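Local structure of putative creatinine amidohydrolase (Bacteroides fragilis, 3LUB) at residues 47-52 with 174-179; 59-64 with 236-241; 114-119 with 123-128. The protein is probably a zinc-dependent hydrolase of the creatininase superfamily, acting on non-peptide carbon-nitrogen bonds in linear amides. One frame throughout, in Å; residues are numbered along the deposited sequence.

Interaction 1: 47-52 with 174-179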
ATOM      1  N   PRO F  47      -2.383   2.571  31.040  1.00 19.00           N
ATOM      2  CA  PRO F  47      -3.545   3.329  30.508  1.00 18.47           C
ATOM      3  C   PRO F  47      -4.886   2.631  30.583  1.00 18.43           C
ATOM      4  O   PRO F  47      -5.894   3.280  30.705  1.00 20.27           O
ATOM      5  CB  PRO F  47      -3.155   3.581  29.043  1.00 20.09           C
ATOM      6  CG  PRO F  47      -2.057   2.633  28.736  1.00 16.21           C
ATOM      7  CD  PRO F  47      -1.348   2.373  30.007  1.00 17.23           C
ATOM      8  N   HIS F  48      -4.901   1.300  30.477  1.00 19.96           N
ATOM      9  CA  HIS F  48      -6.151   0.561  30.635  1.00 21.17           C
ATOM     10  C   HIS F  48      -6.724   0.806  32.047  1.00 19.56           C
ATOM     11  O   HIS F  48      -7.884   1.186  32.208  1.00 19.00           O
ATOM     12  CB  HIS F  48      -5.946  -0.943  30.427  1.00 20.12           C
ATOM     13  CG  HIS F  48      -7.179  -1.738  30.711  1.00 20.25           C
ATOM     14  ND1 HIS F  48      -7.446  -2.287  31.946  1.00 25.86           N
ATOM     15  CD2 HIS F  48      -8.250  -2.015  29.936  1.00 20.48           C
ATOM     16  CE1 HIS F  48      -8.612  -2.903  31.909  1.00 24.77           C
ATOM     17  NE2 HIS F  48      -9.129  -2.738  30.704  1.00 27.39           N
ATOM     18  N   ASP F  49      -5.899   0.579  33.062  1.00 20.58           N
ATOM     19  CA  ASP F  49      -6.336   0.761  34.471  1.00 21.09           C
ATOM     20  C   ASP F  49      -6.741   2.208  34.806  1.00 20.50           C
ATOM     21  O   ASP F  49      -7.801   2.445  35.416  1.00 21.78           O
ATOM     22  CB  ASP F  49      -5.256   0.240  35.417  1.00 20.72           C
ATOM     23  CG  ASP F  49      -5.138  -1.280  35.383  1.00 24.84           C
ATOM     24  OD1 ASP F  49      -5.877  -1.931  34.585  1.00 29.63           O
ATOM     25  OD2 ASP F  49      -4.283  -1.828  36.123  1.00 27.75           O
ATOM     26  N   ILE F  50      -5.954   3.192  34.357  1.00 20.09           N
ATOM     27  CA  ILE F  50      -6.340   4.606  34.498  1.00 18.71           C
ATOM     28  C   ILE F  50      -7.671   4.914  33.809  1.00 19.54           C
ATOM     29  O   ILE F  50      -8.557   5.551  34.389  1.00 20.34           O
ATOM     30  CB  ILE F  50      -5.238   5.558  33.973  1.00 20.59           C
ATOM     31  CG1 ILE F  50      -3.991   5.449  34.873  1.00 20.43           C
ATOM     32  CG2 ILE F  50      -5.759   6.998  33.860  1.00 19.73           C
ATOM     33  CD1 ILE F  50      -2.747   5.994  34.270  1.00 17.81           C
ATOM     34  N   ALA F  51      -7.826   4.470  32.571  1.00 19.75           N
ATOM     35  CA  ALA F  51      -9.032   4.786  31.790  1.00 19.08           C
ATOM     36  C   ALA F  51     -10.282   4.163  32.379  1.00 18.96           C
ATOM     37  O   ALA F  51     -11.350   4.791  32.394  1.00 20.19           O
ATOM     38  CB  ALA F  51      -8.849   4.379  30.307  1.00 16.79           C
ATOM     39  N   VAL F  52     -10.177   2.934  32.868  1.00 19.74           N
ATOM     40  CA  VAL F  52     -11.320   2.269  33.548  1.00 20.72           C
ATOM     41  C   VAL F  52     -11.708   3.045  34.820  1.00 20.86           C
ATOM     42  O   VAL F  52     -12.898   3.340  35.041  1.00 21.11           O
ATOM     43  CB  VAL F  52     -11.031   0.770  33.832  1.00 21.63           C
ATOM     44  CG1 VAL F  52     -12.038   0.157  34.843  1.00 21.87           C
ATOM     45  CG2 VAL F  52     -11.078   0.007  32.550  1.00 16.84           C
ATOM     46  N   HIS F 174       1.143   0.351  42.519  1.00 21.67           N
ATOM     47  CA  HIS F 174      -0.211   0.675  42.972  1.00 21.77           C
ATOM     48  C   HIS F 174      -1.264  -0.228  42.358  1.00 22.98           C
ATOM     49  O   HIS F 174      -2.012  -0.899  43.062  1.00 22.97           O
ATOM     50  CB  HIS F 174      -0.511   2.133  42.686  1.00 22.04           C
ATOM     51  CG  HIS F 174      -1.941   2.511  42.844  1.00 21.91           C
ATOM     52  ND1 HIS F 174      -2.605   2.421  44.044  1.00 25.08           N
ATOM     53  CD2 HIS F 174      -2.818   3.055  41.972  1.00 23.00           C
ATOM     54  CE1 HIS F 174      -3.844   2.855  43.896  1.00 25.28           C
ATOM     55  NE2 HIS F 174      -4.001   3.249  42.644  1.00 23.27           N
ATOM     56  N   TYR F 175      -1.297  -0.271  41.037  1.00 22.76           N
ATOM     57  CA  TYR F 175      -2.321  -1.025  40.329  1.00 21.55           C
ATOM     58  C   TYR F 175      -2.087  -2.525  40.320  1.00 20.50           C
ATOM     59  O   TYR F 175      -3.029  -3.260  40.444  1.00 19.25           O
ATOM     60  CB  TYR F 175      -2.435  -0.538  38.871  1.00 21.45           C
ATOM     61  CG  TYR F 175      -3.242   0.731  38.695  1.00 21.45           C
ATOM     62  CD1 TYR F 175      -4.566   0.810  39.118  1.00 22.72           C
ATOM     63  CD2 TYR F 175      -2.683   1.843  38.097  1.00 19.00           C
ATOM     64  CE1 TYR F 175      -5.299   1.978  38.951  1.00 21.50           C
ATOM     65  CE2 TYR F 175      -3.401   2.996  37.925  1.00 20.16           C
ATOM     66  CZ  TYR F 175      -4.713   3.051  38.340  1.00 23.17           C
ATOM     67  OH  TYR F 175      -5.400   4.215  38.149  1.00 19.45           O
ATOM     68  N   HIS F 176      -0.849  -2.975  40.115  1.00 21.59           N
ATOM     69  CA  HIS F 176      -0.558  -4.410  40.066  1.00 22.26           C
ATOM     70  C   HIS F 176       0.714  -4.763  40.817  1.00 23.19           C
ATOM     71  O   HIS F 176       1.711  -5.115  40.224  1.00 23.35           O
ATOM     72  CB  HIS F 176      -0.456  -4.900  38.619  1.00 22.36           C
ATOM     73  CG  HIS F 176      -1.751  -4.833  37.872  1.00 23.02           C
ATOM     74  ND1 HIS F 176      -2.713  -5.810  37.970  1.00 21.12           N
ATOM     75  CD2 HIS F 176      -2.255  -3.884  37.051  1.00 22.81           C
ATOM     76  CE1 HIS F 176      -3.744  -5.478  37.219  1.00 27.28           C
ATOM     77  NE2 HIS F 176      -3.502  -4.301  36.673  1.00 23.99           N
ATOM     78  N   PRO F 177       0.671  -4.693  42.143  1.00 25.05           N
ATOM     79  CA  PRO F 177       1.850  -5.013  42.944  1.00 25.95           C
ATOM     80  C   PRO F 177       2.464  -6.416  42.718  1.00 25.98           C
ATOM     81  O   PRO F 177       3.661  -6.605  42.923  1.00 26.87           O
ATOM     82  CB  PRO F 177       1.358  -4.854  44.394  1.00 24.69           C
ATOM     83  CG  PRO F 177      -0.129  -4.792  44.326  1.00 25.74           C
ATOM     84  CD  PRO F 177      -0.481  -4.272  42.960  1.00 24.88           C
ATOM     85  N   GLU F 178       1.621  -7.372  42.344  1.00 27.42           N
ATOM     86  CA  GLU F 178       2.028  -8.732  42.045  1.00 27.33           C
ATOM     87  C   GLU F 178       2.868  -8.850  40.756  1.00 27.48           C
ATOM     88  O   GLU F 178       3.436  -9.891  40.512  1.00 26.36           O
ATOM     89  CB  GLU F 178       0.786  -9.627  41.940  1.00 26.32           C
ATOM     90  CG  GLU F 178      -0.037  -9.582  40.639  1.00 29.97           C
ATOM     91  CD  GLU F 178      -0.952  -8.362  40.521  1.00 35.17           C
ATOM     92  OE1 GLU F 178      -1.044  -7.560  41.489  1.00 28.56           O
ATOM     93  OE2 GLU F 178      -1.570  -8.210  39.443  1.00 33.56           O
ATOM     94  N   LEU F 179       2.889  -7.804  39.918  1.00 26.29           N
ATOM     95  CA  LEU F 179       3.582  -7.858  38.638  1.00 25.61           C
ATOM     96  C   LEU F 179       4.974  -7.248  38.707  1.00 26.72           C
ATOM     97  O   LEU F 179       5.727  -7.325  37.740  1.00 28.48           O
ATOM     98  CB  LEU F 179       2.759  -7.179  37.536  1.00 23.70           C
ATOM     99  CG  LEU F 179       1.455  -7.855  37.108  1.00 25.02           C
ATOM    100  CD1 LEU F 179       0.849  -7.169  35.914  1.00 19.29           C
ATOM    101  CD2 LEU F 179       1.631  -9.354  36.803  1.00 25.86           C
TER
HETATM  102  O   HOH W   1      -5.715  -2.788  38.780  1.00 30.41           O

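Interaction 2: 59-64 with 236-241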
ATOM      1  N   LEU F  59     -18.992   7.969  35.182  1.00 25.19           N
ATOM      2  CA  LEU F  59     -20.308   7.333  35.281  1.00 25.89           C
ATOM      3  C   LEU F  59     -20.964   7.632  36.625  1.00 27.05           C
ATOM      4  O   LEU F  59     -22.122   8.003  36.647  1.00 27.25           O
ATOM      5  CB  LEU F  59     -20.221   5.823  35.087  1.00 26.31           C
ATOM      6  CG  LEU F  59     -21.518   5.003  35.055  1.00 27.62           C
ATOM      7  CD1 LEU F  59     -22.495   5.467  33.945  1.00 22.73           C
ATOM      8  CD2 LEU F  59     -21.167   3.531  34.932  1.00 26.01           C
ATOM      9  N   SER F  60     -20.241   7.470  37.735  1.00 27.84           N
ATOM     10  CA  SER F  60     -20.860   7.648  39.041  1.00 31.19           C
ATOM     11  C   SER F  60     -21.197   9.118  39.312  1.00 32.20           C
ATOM     12  O   SER F  60     -22.218   9.424  39.936  1.00 34.36           O
ATOM     13  CB  SER F  60     -19.979   7.095  40.159  1.00 31.99           C
ATOM     14  OG  SER F  60     -18.840   7.932  40.393  1.00 42.02           O
ATOM     15  N   ARG F  61     -20.352  10.007  38.800  1.00 31.86           N
ATOM     16  CA  ARG F  61     -20.458  11.444  38.973  1.00 32.27           C
ATOM     17  C   ARG F  61     -21.449  12.156  38.044  1.00 31.83           C
ATOM     18  O   ARG F  61     -22.137  13.081  38.466  1.00 33.14           O
ATOM     19  CB  ARG F  61     -19.053  12.005  38.734  1.00 32.78           C
ATOM     20  CG  ARG F  61     -18.910  13.456  38.904  1.00 36.97           C
ATOM     21  CD  ARG F  61     -17.438  13.808  39.120  1.00 38.11           C
ATOM     22  NE  ARG F  61     -16.772  14.193  37.881  1.00 37.41           N
ATOM     23  CZ  ARG F  61     -15.490  14.528  37.824  1.00 34.83           C
ATOM     24  NH1 ARG F  61     -14.751  14.498  38.922  1.00 35.95           N
ATOM     25  NH2 ARG F  61     -14.948  14.905  36.669  1.00 38.96           N
ATOM     26  N   SER F  62     -21.516  11.752  36.776  1.00 31.12           N
ATOM     27  CA  SER F  62     -22.349  12.458  35.780  1.00 32.21           C
ATOM     28  C   SER F  62     -23.287  11.595  34.982  1.00 29.28           C
ATOM     29  O   SER F  62     -24.041  12.109  34.165  1.00 29.30           O
ATOM     30  CB  SER F  62     -21.466  13.177  34.750  1.00 34.47           C
ATOM     31  OG  SER F  62     -20.475  13.967  35.381  1.00 47.68           O
ATOM     32  N   GLY F  63     -23.224  10.285  35.147  1.00 28.65           N
ATOM     33  CA  GLY F  63     -24.015   9.383  34.302  1.00 28.23           C
ATOM     34  C   GLY F  63     -23.502   9.303  32.866  1.00 28.18           C
ATOM     35  O   GLY F  63     -24.184   8.807  31.974  1.00 30.08           O
ATOM     36  N   VAL F  64     -22.295   9.798  32.625  1.00 27.72           N
ATOM     37  CA  VAL F  64     -21.683   9.693  31.314  1.00 26.02           C
ATOM     38  C   VAL F  64     -20.993   8.332  31.261  1.00 25.10           C
ATOM     39  O   VAL F  64     -20.181   8.027  32.120  1.00 24.19           O
ATOM     40  CB  VAL F  64     -20.705  10.838  31.047  1.00 26.43           C
ATOM     41  CG1 VAL F  64     -19.855  10.531  29.812  1.00 25.20           C
ATOM     42  CG2 VAL F  64     -21.487  12.138  30.869  1.00 24.97           C
ATOM     43  N   ILE F 236      -4.767  12.549  37.648  1.00 21.79           N
ATOM     44  CA  ILE F 236      -4.823  12.077  36.241  1.00 20.60           C
ATOM     45  C   ILE F 236      -6.246  11.570  35.978  1.00 20.81           C
ATOM     46  O   ILE F 236      -6.932  11.990  35.030  1.00 22.33           O
ATOM     47  CB  ILE F 236      -3.712  10.971  35.956  1.00 22.12           C
ATOM     48  CG1 ILE F 236      -2.298  11.551  36.115  1.00 18.53           C
ATOM     49  CG2 ILE F 236      -3.853  10.349  34.557  1.00 18.94           C
ATOM     50  CD1 ILE F 236      -1.157  10.492  36.132  1.00 16.17           C
ATOM     51  N   VAL F 237      -6.708  10.703  36.870  1.00 20.72           N
ATOM     52  CA  VAL F 237      -8.045  10.097  36.767  1.00 20.49           C
ATOM     53  C   VAL F 237      -9.157  11.117  36.766  1.00 21.71           C
ATOM     54  O   VAL F 237     -10.094  11.037  35.957  1.00 22.10           O
ATOM     55  CB  VAL F 237      -8.254   9.040  37.876  1.00 20.01           C
ATOM     56  CG1 VAL F 237      -9.769   8.753  38.057  1.00 18.50           C
ATOM     57  CG2 VAL F 237      -7.438   7.745  37.499  1.00 19.33           C
ATOM     58  N   GLU F 238      -9.028  12.117  37.635  1.00 23.19           N
ATOM     59  CA  GLU F 238     -10.043  13.163  37.757  1.00 23.14           C
ATOM     60  C   GLU F 238     -10.089  14.085  36.523  1.00 21.76           C
ATOM     61  O   GLU F 238     -11.177  14.444  36.025  1.00 21.73           O
ATOM     62  CB  GLU F 238      -9.781  13.966  39.064  1.00 24.98           C
ATOM     63  CG  GLU F 238     -10.979  14.831  39.501  1.00 31.86           C
ATOM     64  CD  GLU F 238     -11.171  16.045  38.615  1.00 37.82           C
ATOM     65  OE1 GLU F 238     -10.147  16.660  38.232  1.00 45.06           O
ATOM     66  OE2 GLU F 238     -12.335  16.377  38.280  1.00 39.89           O
ATOM     67  N   LYS F 239      -8.913  14.466  36.015  1.00 22.00           N
ATOM     68  CA  LYS F 239      -8.863  15.238  34.755  1.00 23.42           C
ATOM     69  C   LYS F 239      -9.409  14.467  33.556  1.00 22.11           C
ATOM     70  O   LYS F 239     -10.092  15.035  32.719  1.00 22.28           O
ATOM     71  CB  LYS F 239      -7.448  15.691  34.425  1.00 23.25           C
ATOM     72  CG  LYS F 239      -7.020  16.996  35.058  1.00 28.44           C
ATOM     73  CD  LYS F 239      -5.760  17.544  34.335  1.00 33.13           C
ATOM     74  CE  LYS F 239      -5.030  18.590  35.180  1.00 45.11           C
ATOM     75  NZ  LYS F 239      -5.968  19.562  35.833  1.00 46.49           N
ATOM     76  N   LEU F 240      -9.088  13.179  33.451  1.00 22.30           N
ATOM     77  CA  LEU F 240      -9.583  12.366  32.342  1.00 21.23           C
ATOM     78  C   LEU F 240     -11.105  12.218  32.427  1.00 21.08           C
ATOM     79  O   LEU F 240     -11.808  12.404  31.435  1.00 20.43           O
ATOM     80  CB  LEU F 240      -8.854  11.002  32.281  1.00 21.87           C
ATOM     81  CG  LEU F 240      -7.433  11.067  31.701  1.00 21.27           C
ATOM     82  CD1 LEU F 240      -6.584   9.808  31.949  1.00 16.80           C
ATOM     83  CD2 LEU F 240      -7.443  11.421  30.157  1.00 22.99           C
ATOM     84  N   ALA F 241     -11.616  11.942  33.623  1.00 21.33           N
ATOM     85  CA  ALA F 241     -13.053  11.894  33.850  1.00 20.78           C
ATOM     86  C   ALA F 241     -13.746  13.173  33.356  1.00 20.63           C
ATOM     87  O   ALA F 241     -14.780  13.119  32.696  1.00 22.84           O
ATOM     88  CB  ALA F 241     -13.346  11.679  35.349  1.00 19.50           C
TER

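Interaction 3: 114-119 with 123-128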
ATOM      1  N   LEU F 114     -13.939   9.332  20.217  1.00 18.84           N
ATOM      2  CA  LEU F 114     -12.925   8.381  20.640  1.00 18.64           C
ATOM      3  C   LEU F 114     -11.757   9.116  21.236  1.00 17.92           C
ATOM      4  O   LEU F 114     -11.296  10.103  20.675  1.00 19.13           O
ATOM      5  CB  LEU F 114     -12.449   7.544  19.416  1.00 19.99           C
ATOM      6  CG  LEU F 114     -11.275   6.574  19.553  1.00 15.90           C
ATOM      7  CD1 LEU F 114     -11.579   5.354  20.449  1.00 11.93           C
ATOM      8  CD2 LEU F 114     -10.789   6.103  18.159  1.00 18.03           C
ATOM      9  N   LEU F 115     -11.265   8.640  22.378  1.00 18.23           N
ATOM     10  CA  LEU F 115      -9.993   9.093  22.917  1.00 17.17           C
ATOM     11  C   LEU F 115      -9.008   7.955  22.854  1.00 17.42           C
ATOM     12  O   LEU F 115      -9.290   6.878  23.370  1.00 18.38           O
ATOM     13  CB  LEU F 115     -10.121   9.558  24.359  1.00 17.92           C
ATOM     14  CG  LEU F 115      -8.786   9.954  25.006  1.00 18.73           C
ATOM     15  CD1 LEU F 115      -8.339  11.284  24.440  1.00 16.44           C
ATOM     16  CD2 LEU F 115      -8.835   9.954  26.502  1.00 18.35           C
ATOM     17  N   ILE F 116      -7.855   8.212  22.243  1.00 17.13           N
ATOM     18  CA  ILE F 116      -6.711   7.307  22.297  1.00 17.69           C
ATOM     19  C   ILE F 116      -5.865   7.678  23.514  1.00 18.40           C
ATOM     20  O   ILE F 116      -5.340   8.776  23.570  1.00 17.72           O
ATOM     21  CB  ILE F 116      -5.817   7.361  21.010  1.00 18.57           C
ATOM     22  CG1 ILE F 116      -6.662   7.094  19.744  1.00 19.55           C
ATOM     23  CG2 ILE F 116      -4.698   6.347  21.133  1.00 12.55           C
ATOM     24  CD1 ILE F 116      -6.030   7.548  18.424  1.00 17.83           C
ATOM     25  N   LEU F 117      -5.803   6.778  24.508  1.00 17.59           N
ATOM     26  CA  LEU F 117      -4.999   7.015  25.699  1.00 17.14           C
ATOM     27  C   LEU F 117      -3.728   6.163  25.618  1.00 17.62           C
ATOM     28  O   LEU F 117      -3.752   4.946  25.845  1.00 17.45           O
ATOM     29  CB  LEU F 117      -5.798   6.702  26.982  1.00 16.58           C
ATOM     30  CG  LEU F 117      -5.139   7.069  28.325  1.00 18.46           C
ATOM     31  CD1 LEU F 117      -4.804   8.562  28.419  1.00 14.28           C
ATOM     32  CD2 LEU F 117      -6.015   6.648  29.494  1.00 16.13           C
ATOM     33  N   SER F 118      -2.622   6.809  25.270  1.00 18.14           N
ATOM     34  CA  SER F 118      -1.390   6.098  25.044  1.00 18.54           C
ATOM     35  C   SER F 118      -0.596   5.917  26.339  1.00 20.34           C
ATOM     36  O   SER F 118      -0.535   6.785  27.188  1.00 20.31           O
ATOM     37  CB  SER F 118      -0.516   6.791  23.976  1.00 16.74           C
ATOM     38  OG  SER F 118       0.630   5.988  23.649  1.00 19.25           O
ATOM     39  N   GLY F 119       0.055   4.760  26.438  1.00 21.35           N
ATOM     40  CA  GLY F 119       0.989   4.460  27.506  1.00 20.36           C
ATOM     41  C   GLY F 119       2.418   4.519  27.047  1.00 19.94           C
ATOM     42  O   GLY F 119       3.309   4.347  27.856  1.00 21.28           O
ATOM     43  N   ASN F 123       4.664   6.310  20.573  1.00 22.06           N
ATOM     44  CA  ASN F 123       3.482   6.417  19.735  1.00 21.63           C
ATOM     45  C   ASN F 123       3.106   7.883  19.451  1.00 22.13           C
ATOM     46  O   ASN F 123       3.116   8.732  20.336  1.00 21.50           O
ATOM     47  CB  ASN F 123       2.279   5.697  20.369  1.00 19.91           C
ATOM     48  CG  ASN F 123       2.519   4.216  20.611  1.00 21.25           C
ATOM     49  OD1 ASN F 123       3.318   3.563  19.901  1.00 15.97           O
ATOM     50  ND2 ASN F 123       1.805   3.656  21.604  1.00 13.84           N
ATOM     51  N   ASN F 124       2.781   8.151  18.196  1.00 21.29           N
ATOM     52  CA  ASN F 124       2.405   9.480  17.708  1.00 22.29           C
ATOM     53  C   ASN F 124       1.199   9.312  16.787  1.00 20.57           C
ATOM     54  O   ASN F 124       1.267   8.568  15.833  1.00 21.05           O
ATOM     55  CB  ASN F 124       3.586  10.107  16.957  1.00 23.84           C
ATOM     56  CG  ASN F 124       4.758  10.468  17.884  1.00 29.72           C
ATOM     57  OD1 ASN F 124       4.613  11.319  18.764  1.00 39.00           O
ATOM     58  ND2 ASN F 124       5.923   9.827  17.683  1.00 29.62           N
ATOM     59  N   PHE F 125       0.091   9.978  17.114  1.00 20.09           N
ATOM     60  CA  PHE F 125      -1.176   9.781  16.458  1.00 19.15           C
ATOM     61  C   PHE F 125      -1.712  10.989  15.711  1.00 19.00           C
ATOM     62  O   PHE F 125      -2.802  10.909  15.155  1.00 19.47           O
ATOM     63  CB  PHE F 125      -2.241   9.345  17.495  1.00 20.84           C
ATOM     64  CG  PHE F 125      -1.916   8.051  18.164  1.00 20.17           C
ATOM     65  CD1 PHE F 125      -2.093   6.851  17.487  1.00 20.68           C
ATOM     66  CD2 PHE F 125      -1.384   8.024  19.450  1.00 16.70           C
ATOM     67  CE1 PHE F 125      -1.740   5.627  18.083  1.00 15.13           C
ATOM     68  CE2 PHE F 125      -1.028   6.800  20.043  1.00 17.08           C
ATOM     69  CZ  PHE F 125      -1.217   5.606  19.343  1.00 16.68           C
ATOM     70  N   LYS F 126      -0.987  12.111  15.706  1.00 19.29           N
ATOM     71  CA  LYS F 126      -1.512  13.337  15.121  1.00 18.91           C
ATOM     72  C   LYS F 126      -1.753  13.217  13.628  1.00 18.56           C
ATOM     73  O   LYS F 126      -2.780  13.679  13.131  1.00 20.42           O
ATOM     74  CB  LYS F 126      -0.596  14.547  15.414  1.00 21.27           C
ATOM     75  CG  LYS F 126      -0.540  14.964  16.875  1.00 20.78           C
ATOM     76  CD  LYS F 126       0.357  16.156  17.070  1.00 24.06           C
ATOM     77  CE  LYS F 126       0.335  16.665  18.501  1.00 28.20           C
ATOM     78  NZ  LYS F 126       0.992  18.002  18.498  1.00 35.34           N
ATOM     79  N   GLY F 127      -0.808  12.641  12.894  1.00 17.87           N
ATOM     80  CA  GLY F 127      -0.991  12.399  11.447  1.00 17.89           C
ATOM     81  C   GLY F 127      -2.182  11.491  11.114  1.00 19.46           C
ATOM     82  O   GLY F 127      -2.956  11.789  10.207  1.00 18.45           O
HETATM   83  N   MSE F 128      -2.345  10.392  11.848  1.00 19.44           N
HETATM   84  CA  MSE F 128      -3.449   9.469  11.617  1.00 19.49           C
HETATM   85  C   MSE F 128      -4.791  10.155  11.845  1.00 18.14           C
HETATM   86  O   MSE F 128      -5.745   9.924  11.116  1.00 16.93           O
HETATM   87  CB  MSE F 128      -3.381   8.301  12.580  1.00 19.72           C
HETATM   88  CG  MSE F 128      -2.175   7.448  12.469  1.00 24.01           C
HETATM   89 SE   MSE F 128      -2.114   5.996  13.755  0.75 21.02          SE
HETATM   90  CE  MSE F 128      -0.232   6.086  13.909  1.00 13.72           C
TER

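Interaction 1: 47-52 with 174-179
Asp49 on helix 42-62 faces Tyr175 at the end of helix 166-175, with 7.3 Å between their CA atoms; the chain leaves helical geometry at His176. Helix 42-62 here packs against the C-terminal end of helix 166-175 in the alpha/beta fold of the creatininase family. The contact combines a CH-pi interaction with two His-carboxylate hydrogen bonds, His48-Asp49 and His176-Glu178, joined by a weak bond between Asp49 and His176. Asp49 CB sits over the centre of the Tyr175 ring, 3.7 Å from its centroid. His174 CD2 covers the opposite face, so the ring is sandwiched.

The carboxylate of Asp49 then runs toward the His176 ring, and their planes are 36° apart. His176 NE2 gives a weak, bent bond to Asp49 OD2 at 2.7 Å. A water donates to the same OD2 and to Tyr175 O. Asp49 OD1 takes a nearly straight bond from His48 ND1 (3.1 Å), and His176 ND1 binds Glu178 OE2 at 3.0 Å. This ND1 bond, in the ring plane, does most to set the turn of the His176 ring. The phenol of Tyr175 bonds to Glu53, while its OH lies 3.8 Å from Ile50 CG1.

Interaction 2: 59-64 with 236-241
Glu238 and Ala241, three residues apart on helix 226-249, both meet Arg61 from the last turn of helix 42-62. This is helix-to-helix packing closed by a salt bridge at the edge of the fold.

Glu238 comes first. Its CG is anti to the backbone N (chi1 -164°), and a bend at chi2 carries the carboxylate toward Arg61. The two side chains cross at about a right angle. Glu238 OE2 takes the hydrogen bond of the salt bridge from Arg61 NH1 at 3.1 Å, using the lone pair that points away from its other oxygen. The bond is tilted from the guanidinium plane by 20°. Arg61 NH2 adds a weak bond to the same OE2 at 3.4 Å. One oxygen therefore takes both nitrogens in a fork, rather than each oxygen pairing with one nitrogen. A bound calcium ion lies about 5 Å from the side chain of Glu238, too far for direct coordination; it may add to the positive field at the carboxylate.

Leu240 turns to the body of helix 42-62 and touches Ile50 and Ala54.

Ala241 follows. Its methyl supports one face of the guanidinium, with CB 3.8 Å from Arg61 NH2, and also packs on Leu57. The flat group is thus met at its edge by an acid and over one face by a methyl. Arg61 reaches this place through a bend at chi3 (95°).

The arginine also has a second acid on the same helix, since its NE forms a salt bridge with Glu245. It clasps helix 226-249 at two points about two turns apart. Val64, just beyond helix 42-62, touches Ala248 and Gln249. Leu240 also meets Leu117 of strand 113-118, so helix 226-249 touches both helix 42-62 and the parallel sheet.

Interaction 3: 114-119 with 123-128
Phe125 holds CG anti to its carbonyl carbon (chi1 -62°), which swings the ring toward Ile116 on strand 113-118. Ser118 points OG away from its backbone N (chi1 -173°), and that brings the hydroxyl to the Asn123 amide. The contact is the start of a beta-alpha-beta unit: strand 113-118 ends, a short loop follows, and helix 126-135 begins over the parallel sheet. All four touching residues are buried.

Ile116 CG2 lies over one face of the Phe125 ring, offset toward the rim. It stands 4.0 Å from the ring centroid in a CH-pi contact, and its closest ring atom is CE2, at 3.9 Å. Ile116 CD1 lies just past the rim on the same side, 4.1 Å from Phe125 CD1. Ser118 CB comes in at the ring edge, 4.0 Å from Phe125 CE2. Trp28 of the neighbouring strand 23-28 also meets the Phe125 ring, with the planes at about 60°.

The polar half is a weak hydrogen bond from Asn123 ND2 to Ser118 OG, 3.3 Å long. Each group has a stronger partner nearby. Ser118 OG bonds to the backbone oxygen of His120, a zinc ligand. Asn123 ND2 also donates to Gly29 O. Asn123 OD1 accepts from Ala76 N and from Gln95 NE2.

With donors on its oxygen and acceptors at its nitrogen, the Asn123 amide has one orientation that fits. The Ser118 hydroxyl can take the amide hydrogen and probably gives its own to the carbonyl of His120, with a weak second acceptor at Trp28 O. Ser118 bonds to the backbone of His120 and Asn123 lies beside its side chain. Both are probably second-shell groups, consistent with a part in placing the zinc-binding loop.

The three contacts meet where helices 42-62 and 226-249 pack on strand 113-118. Interactions 1 and 2 share helix 42-62, and their centres are about 17 Å apart. Ile50 CG2 joins them, lying 3.5 Å from Leu240 CD1. Interaction 3 belongs to the sheet, its centre about 20 Å from each of the others. Pro47 CB packs on Leu117 O at 3.5 Å, and Leu240 CD1 meets Leu117 CD2 at 4.0 Å, so Leu117 connects the strand to both helices. Interaction 3 is nearest the zinc site, with the Asn123 side chain about 7 Å from a zinc ion. In interaction 1 the side chain of Ile50 is about 11 Å from a bound zinc ion. Interaction 2 lies away from that site, but its Glu238 side chain is about 5 Å from a calcium ion.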